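Local coordinates for protein immunomodulatory active chitinase (Trichuris suis, PDB 6G9C) that probably hydrolyses chitin as a secreted family 18 glycosyl hydrolase and displays immunomodulatory properties in inflammatory lung disease, at residues Gln58-Glu63 / Gln100-Val105; Ile270-Tyr275 / Lys351-Trp356; Asp371-Leu376 / Lys387-Ser392. All blocks are in the same frame, centred on the assembly; numbering follows the deposited sequence.

Contact 1 (Gln58-Glu63 / Gln100-Val105); sequences QANLCE and QPDLKV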
loop_
_atom_site.group_PDB
_atom_site.type_symbol
_atom_site.label_atom_id
_atom_site.label_comp_id
_atom_site.label_asym_id
_atom_site.label_seq_id
_atom_site.Cartn_x
_atom_site.Cartn_y
_atom_site.Cartn_z
ATOM N N GLN A 58 -14.843 -1.662 6.751
ATOM C CA GLN A 58 -15.637 -1.993 5.574
ATOM C C GLN A 58 -15.356 -0.971 4.482
ATOM O O GLN A 58 -15.470 0.234 4.720
ATOM C CB GLN A 58 -17.131 -2.021 5.920
ATOM C CG GLN A 58 -18.068 -2.178 4.727
ATOM C CD GLN A 58 -19.505 -2.441 5.178
ATOM O OE1 GLN A 58 -19.810 -3.492 5.742
ATOM N NE2 GLN A 58 -20.375 -1.462 4.970
ATOM N N ALA A 59 -14.991 -1.456 3.290
ATOM C CA ALA A 59 -14.616 -0.575 2.190
ATOM C C ALA A 59 -15.672 0.499 1.946
ATOM O O ALA A 59 -16.878 0.225 1.971
ATOM C CB ALA A 59 -14.393 -1.393 0.913
ATOM N N ASN A 60 -15.199 1.733 1.741
ATOM C CA ASN A 60 -15.972 2.925 1.382
ATOM C C ASN A 60 -16.782 3.512 2.532
ATOM O O ASN A 60 -17.564 4.444 2.317
ATOM C CB ASN A 60 -16.888 2.651 0.187
ATOM C CG ASN A 60 -16.105 2.350 -1.064
ATOM O OD1 ASN A 60 -15.171 3.073 -1.402
ATOM N ND2 ASN A 60 -16.458 1.269 -1.746
ATOM N N LEU A 61 -16.635 2.987 3.745
ATOM C CA LEU A 61 -17.247 3.609 4.913
ATOM C C LEU A 61 -16.762 5.047 5.092
ATOM O O LEU A 61 -17.563 5.967 5.307
ATOM C CB LEU A 61 -16.896 2.775 6.136
ATOM C CG LEU A 61 -17.828 2.527 7.295
ATOM C CD1 LEU A 61 -19.163 2.028 6.807
ATOM C CD2 LEU A 61 -17.143 1.517 8.202
ATOM N N CYS A 62 -15.452 5.257 4.987
ATOM C CA CYS A 62 -14.796 6.527 5.275
ATOM C C CYS A 62 -13.881 6.864 4.110
ATOM O O CYS A 62 -13.399 5.965 3.422
ATOM C CB CYS A 62 -13.949 6.458 6.557
ATOM S SG CYS A 62 -14.900 5.733 7.880
ATOM N N GLU A 63 -13.647 8.156 3.873
ATOM C CA GLU A 63 -12.526 8.485 2.993
ATOM C C GLU A 63 -11.225 8.620 3.765
ATOM O O GLU A 63 -10.151 8.340 3.220
ATOM C CB GLU A 63 -12.777 9.768 2.200
ATOM C CG GLU A 63 -11.854 9.864 0.992
ATOM C CD GLU A 63 -11.956 11.177 0.253
ATOM O OE1 GLU A 63 -12.862 11.980 0.566
ATOM O OE2 GLU A 63 -11.120 11.401 -0.646
ATOM N N GLN A 100 -10.101 -0.406 -1.094
ATOM C CA GLN A 100 -10.564 0.976 -1.220
ATOM C C GLN A 100 -9.369 1.852 -1.571
ATOM O O GLN A 100 -8.734 2.455 -0.692
ATOM C CB GLN A 100 -11.239 1.462 0.063
ATOM C CG GLN A 100 -11.973 2.791 -0.088
ATOM C CD GLN A 100 -12.269 3.450 1.237
ATOM O OE1 GLN A 100 -12.561 2.777 2.221
ATOM N NE2 GLN A 100 -12.178 4.779 1.277
ATOM N N PRO A 101 -9.043 1.963 -2.864
ATOM C CA PRO A 101 -7.793 2.633 -3.261
ATOM C C PRO A 101 -7.705 4.097 -2.853
ATOM O O PRO A 101 -6.593 4.591 -2.638
ATOM C CB PRO A 101 -7.780 2.470 -4.791
ATOM C CG PRO A 101 -8.706 1.327 -5.069
ATOM C CD PRO A 101 -9.753 1.362 -4.010
ATOM N N ASP A 102 -8.831 4.802 -2.712
ATOM C CA ASP A 102 -8.800 6.217 -2.345
ATOM C C ASP A 102 -8.669 6.452 -0.843
ATOM O O ASP A 102 -8.600 7.609 -0.424
ATOM C CB ASP A 102 -10.059 6.927 -2.861
ATOM C CG ASP A 102 -11.299 6.624 -2.018
ATOM O OD1 ASP A 102 -11.400 5.506 -1.478
ATOM O OD2 ASP A 102 -12.179 7.504 -1.902
ATOM N N LEU A 103 -8.655 5.398 -0.027
ATOM C CA LEU A 103 -8.561 5.559 1.421
ATOM C C LEU A 103 -7.292 6.311 1.812
ATOM O O LEU A 103 -6.211 6.021 1.305
ATOM C CB LEU A 103 -8.580 4.179 2.087
ATOM C CG LEU A 103 -8.516 4.130 3.613
ATOM C CD1 LEU A 103 -9.720 4.845 4.202
ATOM C CD2 LEU A 103 -8.455 2.676 4.090
ATOM N N LYS A 104 -7.432 7.293 2.700
ATOM C CA LYS A 104 -6.301 7.986 3.307
ATOM C C LYS A 104 -6.269 7.666 4.795
ATOM O O LYS A 104 -7.309 7.678 5.455
ATOM C CB LYS A 104 -6.404 9.502 3.109
ATOM C CG LYS A 104 -6.564 9.962 1.666
ATOM C CD LYS A 104 -5.422 9.472 0.820
ATOM C CE LYS A 104 -5.452 10.092 -0.570
ATOM N NZ LYS A 104 -5.013 9.113 -1.608
ATOM N N VAL A 105 -5.080 7.405 5.332
ATOM C CA VAL A 105 -4.924 7.055 6.743
ATOM C C VAL A 105 -3.993 8.075 7.384
ATOM O O VAL A 105 -2.826 8.195 6.984
ATOM C CB VAL A 105 -4.370 5.633 6.922
ATOM C CG1 VAL A 105 -4.301 5.273 8.402
ATOM C CG2 VAL A 105 -5.222 4.618 6.165
HETATM O O HOH W 1 -14.936 5.935 -0.660
HETATM O O HOH W 2 -8.604 10.496 -0.650
#
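Gln100 reaches across to the 58-63 loop and grips it with both ends of its side-chain amide. Its NE2 donates to Cys62 O at 2.7 Å, in the plane of that carbonyl, while its OE1 accepts from Asn60 N at 2.9 Å, a donor that stands well above the amide carbonyl plane. An extended chain with CG anti to the backbone N (chi1 -169°) carries the amide far enough to serve two backbone groups at once, which suits glutamine to the place. The second hydrogen of NE2 goes to Asp102 OD1 (3.0 Å), which fixes the rotation of the amide; Tyr57 OH adds a further bond to OE1. Lys104 N donates to Glu63 O at 3.0 Å. The carboxylates of Glu63 and Asp102 lie close, OE2 to OD2 4.2 Å; beside this pair of like charges a water donates to Glu63 OE2 and backbone Asp102 O, linking the segments. Two turns shape the surfaces, type II over Gln58-Leu61 and type I over Gln100-Leu103; just after the first, the Cys62-Cys37 disulfide ties the loop to strand 34-40. The contact lies where parallel strands 64-72 and 104-110 of the TIM barrel begin, with helix 85-94 packed on Val105.

Contact 2 (Ile270-Tyr275 / Lys351-Trp356); sequences IGLPTY and KAKINW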
loop_
_atom_site.group_PDB
_atom_site.type_symbol
_atom_site.label_atom_id
_atom_site.label_comp_id
_atom_site.label_asym_id
_atom_site.label_seq_id
_atom_site.Cartn_x
_atom_site.Cartn_y
_atom_site.Cartn_z
ATOM N N ILE A 270 -18.107 17.900 10.997
ATOM C CA ILE A 270 -18.979 17.745 12.163
ATOM C C ILE A 270 -18.759 16.376 12.801
ATOM O O ILE A 270 -18.920 15.339 12.146
ATOM C CB ILE A 270 -20.452 17.925 11.772
ATOM C CG1 ILE A 270 -20.661 19.275 11.074
ATOM C CG2 ILE A 270 -21.353 17.772 13.014
ATOM C CD1 ILE A 270 -20.305 20.462 11.921
ATOM N N GLY A 271 -18.445 16.372 14.094
ATOM C CA GLY A 271 -18.194 15.121 14.792
ATOM C C GLY A 271 -19.486 14.408 15.180
ATOM O O GLY A 271 -20.448 15.019 15.647
ATOM N N LEU A 272 -19.476 13.090 15.015
ATOM C CA LEU A 272 -20.636 12.236 15.308
ATOM C C LEU A 272 -20.200 11.149 16.281
ATOM O O LEU A 272 -19.329 10.323 15.934
ATOM C CB LEU A 272 -21.214 11.598 14.038
ATOM C CG LEU A 272 -21.540 12.518 12.861
ATOM C CD1 LEU A 272 -21.938 11.676 11.667
ATOM C CD2 LEU A 272 -22.642 13.493 13.217
ATOM N N PRO A 273 -20.749 11.103 17.493
ATOM C CA PRO A 273 -20.361 10.048 18.439
ATOM C C PRO A 273 -21.134 8.767 18.173
ATOM O O PRO A 273 -22.339 8.803 17.929
ATOM C CB PRO A 273 -20.756 10.636 19.797
ATOM C CG PRO A 273 -21.905 11.550 19.479
ATOM C CD PRO A 273 -21.670 12.087 18.096
ATOM N N THR A 274 -20.445 7.623 18.253
ATOM C CA THR A 274 -21.139 6.330 18.223
ATOM C C THR A 274 -21.181 5.685 19.600
ATOM O O THR A 274 -21.559 4.507 19.719
ATOM C CB THR A 274 -20.492 5.371 17.220
ATOM O OG1 THR A 274 -19.089 5.262 17.491
ATOM C CG2 THR A 274 -20.714 5.853 15.788
ATOM N N TYR A 275 -20.785 6.427 20.636
ATOM C CA TYR A 275 -20.912 6.061 22.037
ATOM C C TYR A 275 -21.943 6.968 22.691
ATOM O O TYR A 275 -22.384 7.974 22.118
ATOM C CB TYR A 275 -19.576 6.181 22.784
ATOM C CG TYR A 275 -19.150 7.634 22.850
ATOM C CD1 TYR A 275 -18.555 8.238 21.752
ATOM C CD2 TYR A 275 -19.434 8.416 23.960
ATOM C CE1 TYR A 275 -18.199 9.593 21.771
ATOM C CE2 TYR A 275 -19.090 9.768 23.991
ATOM C CZ TYR A 275 -18.483 10.342 22.886
ATOM O OH TYR A 275 -18.160 11.665 22.901
ATOM N N LYS A 351 -29.180 10.295 11.279
ATOM C CA LYS A 351 -29.896 10.730 10.087
ATOM C C LYS A 351 -30.169 12.220 10.137
ATOM O O LYS A 351 -29.969 12.941 9.149
ATOM C CB LYS A 351 -31.226 9.968 9.962
ATOM C CG LYS A 351 -31.305 8.984 8.846
ATOM C CD LYS A 351 -32.612 8.164 8.931
ATOM C CE LYS A 351 -33.856 9.046 8.983
ATOM N NZ LYS A 351 -35.122 8.237 9.047
ATOM N N ALA A 352 -30.678 12.697 11.275
ATOM C CA ALA A 352 -30.996 14.112 11.394
ATOM C C ALA A 352 -29.735 14.958 11.274
ATOM O O ALA A 352 -29.717 15.962 10.552
ATOM C CB ALA A 352 -31.713 14.376 12.717
ATOM N N LYS A 353 -28.659 14.547 11.953
ATOM C CA LYS A 353 -27.417 15.319 11.951
ATOM C C LYS A 353 -26.767 15.341 10.568
ATOM O O LYS A 353 -26.339 16.397 10.089
ATOM C CB LYS A 353 -26.455 14.743 12.988
ATOM C CG LYS A 353 -26.907 15.008 14.425
ATOM C CD LYS A 353 -26.019 14.283 15.422
ATOM C CE LYS A 353 -26.308 14.750 16.843
ATOM N NZ LYS A 353 -25.529 13.963 17.849
ATOM N N ILE A 354 -26.671 14.178 9.917
ATOM C CA ILE A 354 -26.006 14.106 8.615
ATOM C C ILE A 354 -26.819 14.826 7.543
ATOM O O ILE A 354 -26.254 15.465 6.644
ATOM C CB ILE A 354 -25.733 12.637 8.247
ATOM C CG1 ILE A 354 -24.773 12.026 9.271
ATOM C CG2 ILE A 354 -25.140 12.518 6.837
ATOM C CD1 ILE A 354 -24.545 10.548 9.096
ATOM N N ASN A 355 -28.152 14.716 7.595
ATOM C CA ASN A 355 -28.984 15.493 6.681
ATOM C C ASN A 355 -28.860 16.984 6.970
ATOM O O ASN A 355 -28.898 17.807 6.047
ATOM C CB ASN A 355 -30.444 15.049 6.782
ATOM C CG ASN A 355 -30.726 13.785 5.996
ATOM O OD1 ASN A 355 -30.372 13.673 4.822
ATOM N ND2 ASN A 355 -31.370 12.827 6.639
ATOM N N TRP A 356 -28.700 17.348 8.245
ATOM C CA TRP A 356 -28.462 18.745 8.597
ATOM C C TRP A 356 -27.132 19.250 8.025
ATOM O O TRP A 356 -27.062 20.361 7.484
ATOM C CB TRP A 356 -28.492 18.903 10.118
ATOM C CG TRP A 356 -28.133 20.276 10.586
ATOM C CD1 TRP A 356 -28.969 21.349 10.703
ATOM C CD2 TRP A 356 -26.838 20.727 10.998
ATOM N NE1 TRP A 356 -28.273 22.441 11.166
ATOM C CE2 TRP A 356 -26.963 22.084 11.359
ATOM C CE3 TRP A 356 -25.589 20.112 11.107
ATOM C CZ2 TRP A 356 -25.884 22.839 11.813
ATOM C CZ3 TRP A 356 -24.515 20.868 11.556
ATOM C CH2 TRP A 356 -24.671 22.212 11.905
HETATM O O HOH W 3 -22.925 14.896 16.821
#
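Strand 270-273 and helix 351-356 run almost antiparallel, their axes 10.2 Å apart at closest approach and 169° between their directions. That spacing leaves room for one layer of side chains, and Leu272 and Lys353 lie at one of the points of nearest backbone approach. Leu272 fills the gap with its two branches: CD1 lies against Ile354 CG1 at 3.7 Å, the two side chains crossing at about a right angle, while CD2 rests on Lys353 CB at 4.0 Å. With CG anti to the carbonyl carbon (chi1 -52°), the forked end of Leu272 can meet two successive helix residues. Ile270 brings CG1 to the edge of the Trp356 indole, 4.2 Å from CZ3, and the long reach of the indole brings it to the strand; both side chains also touch Val251 and Ser255 of helix 251-261. The extended methylenes of Lys353 run past Leu272 in the opposite direction and carry the amine toward the strand. There a water accepts from Lys353 NZ at 3.0 Å and donates to Gly271 O at 2.7 Å, while NZ also makes a salt bridge to Asp345 and a hydrogen bond to Ser234 O. Backbone bonds to Phe366 and Trp368 hold the strand in the barrel wall, and Ile354 packs on helix 392-398 as well. The chemistry is that of a TIM-barrel strand and helix packed through aliphatic and aromatic carbon, in which a buried lysine keeps its probable charge by pairing with an aspartate and lends its chain to the apolar layer.

Contact 3 (Asp371-Leu376 / Lys387-Ser392); sequences DYDDFL and KYPLIS. With EDO (1,2-ethanediol), chain C.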
loop_
_atom_site.group_PDB
_atom_site.type_symbol
_atom_site.label_atom_id
_atom_site.label_comp_id
_atom_site.label_asym_id
_atom_site.label_seq_id
_atom_site.Cartn_x
_atom_site.Cartn_y
_atom_site.Cartn_z
ATOM N N ASP A 371 -15.208 1.538 16.366
ATOM C CA ASP A 371 -15.373 0.347 17.185
ATOM C C ASP A 371 -16.542 0.443 18.155
ATOM O O ASP A 371 -16.788 -0.515 18.889
ATOM C CB ASP A 371 -14.087 0.051 17.959
ATOM C CG ASP A 371 -13.534 1.288 18.656
ATOM O OD1 ASP A 371 -14.014 1.607 19.769
ATOM O OD2 ASP A 371 -12.633 1.936 18.079
ATOM N N TYR A 372 -17.272 1.559 18.167
ATOM C CA TYR A 372 -18.466 1.645 19.004
ATOM C C TYR A 372 -19.753 1.339 18.250
ATOM O O TYR A 372 -20.790 1.108 18.885
ATOM C CB TYR A 372 -18.588 3.035 19.618
ATOM C CG TYR A 372 -17.527 3.410 20.618
ATOM C CD1 TYR A 372 -16.929 2.464 21.449
ATOM C CD2 TYR A 372 -17.134 4.738 20.740
ATOM C CE1 TYR A 372 -15.955 2.856 22.393
ATOM C CE2 TYR A 372 -16.180 5.126 21.650
ATOM C CZ TYR A 372 -15.600 4.193 22.478
ATOM O OH TYR A 372 -14.651 4.636 23.380
ATOM N N ASP A 373 -19.714 1.350 16.920
ATOM C CA ASP A 373 -20.855 0.969 16.109
ATOM C C ASP A 373 -21.056 -0.545 16.200
ATOM O O ASP A 373 -20.193 -1.290 16.676
ATOM C CB ASP A 373 -20.612 1.396 14.662
ATOM C CG ASP A 373 -21.882 1.560 13.837
ATOM O OD1 ASP A 373 -23.008 1.231 14.280
ATOM O OD2 ASP A 373 -21.728 2.025 12.684
ATOM N N ASP A 374 -22.199 -1.007 15.714
ATOM C CA ASP A 374 -22.442 -2.449 15.574
ATOM C C ASP A 374 -21.673 -2.936 14.345
ATOM O O ASP A 374 -22.229 -3.179 13.276
ATOM C CB ASP A 374 -23.942 -2.723 15.469
ATOM C CG ASP A 374 -24.315 -4.203 15.698
ATOM O OD1 ASP A 374 -23.548 -4.957 16.343
ATOM O OD2 ASP A 374 -25.410 -4.605 15.239
ATOM N N PHE A 375 -20.347 -3.039 14.497
ATOM C CA PHE A 375 -19.503 -3.267 13.324
ATOM C C PHE A 375 -19.558 -4.704 12.813
ATOM O O PHE A 375 -19.207 -4.943 11.651
ATOM C CB PHE A 375 -18.047 -2.861 13.607
ATOM C CG PHE A 375 -17.424 -3.576 14.766
ATOM C CD1 PHE A 375 -17.538 -3.059 16.049
ATOM C CD2 PHE A 375 -16.710 -4.754 14.573
ATOM C CE1 PHE A 375 -16.963 -3.704 17.129
ATOM C CE2 PHE A 375 -16.127 -5.411 15.648
ATOM C CZ PHE A 375 -16.256 -4.879 16.933
ATOM N N LEU A 376 -19.992 -5.661 13.633
ATOM C CA LEU A 376 -20.243 -7.009 13.130
ATOM C C LEU A 376 -21.692 -7.221 12.728
ATOM O O LEU A 376 -22.013 -8.276 12.171
ATOM C CB LEU A 376 -19.870 -8.072 14.173
ATOM C CG LEU A 376 -18.438 -8.109 14.720
ATOM C CD1 LEU A 376 -18.294 -9.288 15.688
ATOM C CD2 LEU A 376 -17.389 -8.175 13.607
ATOM N N LYS A 387 -24.162 -4.392 8.980
ATOM C CA LYS A 387 -22.938 -3.931 9.620
ATOM C C LYS A 387 -22.875 -2.413 9.568
ATOM O O LYS A 387 -23.278 -1.794 8.578
ATOM C CB LYS A 387 -21.702 -4.529 8.941
ATOM C CG LYS A 387 -21.611 -6.049 9.072
ATOM C CD LYS A 387 -20.623 -6.644 8.080
ATOM C CE LYS A 387 -20.880 -8.129 7.889
ATOM N NZ LYS A 387 -22.098 -8.393 7.062
ATOM N N TYR A 388 -22.356 -1.823 10.641
ATOM C CA TYR A 388 -22.178 -0.378 10.747
ATOM C C TYR A 388 -23.487 0.362 10.472
ATOM O O TYR A 388 -23.554 1.183 9.539
ATOM C CB TYR A 388 -21.089 0.100 9.798
ATOM C CG TYR A 388 -19.705 -0.407 10.098
ATOM C CD1 TYR A 388 -18.919 0.220 11.063
ATOM C CD2 TYR A 388 -19.165 -1.499 9.389
ATOM C CE1 TYR A 388 -17.650 -0.214 11.334
ATOM C CE2 TYR A 388 -17.883 -1.951 9.658
ATOM C CZ TYR A 388 -17.128 -1.286 10.629
ATOM O OH TYR A 388 -15.848 -1.702 10.918
ATOM N N PRO A 389 -24.562 0.077 11.218
ATOM C CA PRO A 389 -25.823 0.796 10.963
ATOM C C PRO A 389 -25.687 2.303 11.138
ATOM O O PRO A 389 -26.368 3.070 10.444
ATOM C CB PRO A 389 -26.789 0.187 11.992
ATOM C CG PRO A 389 -25.893 -0.301 13.097
ATOM C CD PRO A 389 -24.650 -0.791 12.403
ATOM N N LEU A 390 -24.817 2.746 12.042
ATOM C CA LEU A 390 -24.618 4.179 12.241
ATOM C C LEU A 390 -23.671 4.767 11.196
ATOM O O LEU A 390 -24.017 5.729 10.501
ATOM C CB LEU A 390 -24.068 4.455 13.646
ATOM C CG LEU A 390 -24.900 3.965 14.830
ATOM C CD1 LEU A 390 -24.415 4.598 16.122
ATOM C CD2 LEU A 390 -26.356 4.271 14.595
ATOM N N ILE A 391 -22.472 4.199 11.070
ATOM C CA ILE A 391 -21.437 4.854 10.273
ATOM C C ILE A 391 -21.754 4.792 8.777
ATOM O O ILE A 391 -21.406 5.717 8.029
ATOM C CB ILE A 391 -20.063 4.250 10.631
ATOM C CG1 ILE A 391 -19.778 4.506 12.113
ATOM C CG2 ILE A 391 -18.940 4.878 9.803
ATOM C CD1 ILE A 391 -18.551 3.818 12.626
ATOM N N SER A 392 -22.461 3.741 8.318
ATOM C CA SER A 392 -22.881 3.658 6.918
ATOM C C SER A 392 -23.662 4.878 6.456
ATOM O O SER A 392 -23.712 5.142 5.248
ATOM C CB SER A 392 -23.778 2.426 6.672
ATOM O OG SER A 392 -23.119 1.231 7.024
HETATM C C1 EDO C . -15.528 7.970 24.364
HETATM O O1 EDO C . -14.440 7.294 23.730
HETATM C C2 EDO C . -15.805 7.189 25.637
HETATM O O2 EDO C . -14.693 7.249 26.539
#
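Hydrogen bonds to Asp373 dominate the contact, in which the loop between barrel strand 364-368 and helix 392-398 folds back on itself. Its carboxylate faces residues with helical backbone angles: OD2 accepts from Ile391 N at 2.8 Å on the syn side, tilted out of the carboxylate plane, and OD1 takes Leu390 N at 3.3 Å on its syn lone pair. OD1 also receives Asp374 N at 2.8 Å, from above that plane, so three backbone N-H groups fix the carboxylate's rotation. CG anti to the backbone N (chi1 -157°) sends the group toward 387-392, and aspartate is short enough to lie close against them. Tyr388 N bonds Asp374 O at 3.0 Å, joining the two segments where Asp374 centres an inverse gamma turn, and Tyr388 OH bonds His56 O and Tyr52 OH. Tyr372 OH shares a hydrogen bond with O1 of ethanediol, probably from the crystallisation liquor, at 2.7 Å. Among apolar contacts, Phe375 CB sits over the Tyr388 ring face in a CH-pi contact, 3.8 Å from the centroid. Tyr311 of helix 311-319 and Thr274 of strand 268-281 pack beside Leu390. A buried acid is thus met by three backbone N-H donors, whose dipoles would favour its ionised form.

Overall arrangement
Contacts 1, 2 and 3 follow one another along the chain, and all belong to the TIM-barrel fold of the family 18 glycosyl hydrolases. Contact 1 joins the loop between strands 34-40 and 64-72 to the start of strand 104-110; contact 2 packs strand 268-281 on helix 347-360; contact 3 lies in the loop between strand 364-368 and helix 392-398. Contact 3 mediates between the others, its centre about 15 Å from that of contact 1 and about 13 Å from that of contact 2, which are about 19 Å apart and do not touch. Leu61 packs on Tyr388 and Ile391, and Thr274 on Tyr372 and Leu390, so early and late parts of the chain meet where the barrel closes through strands 34-40 and 364-368.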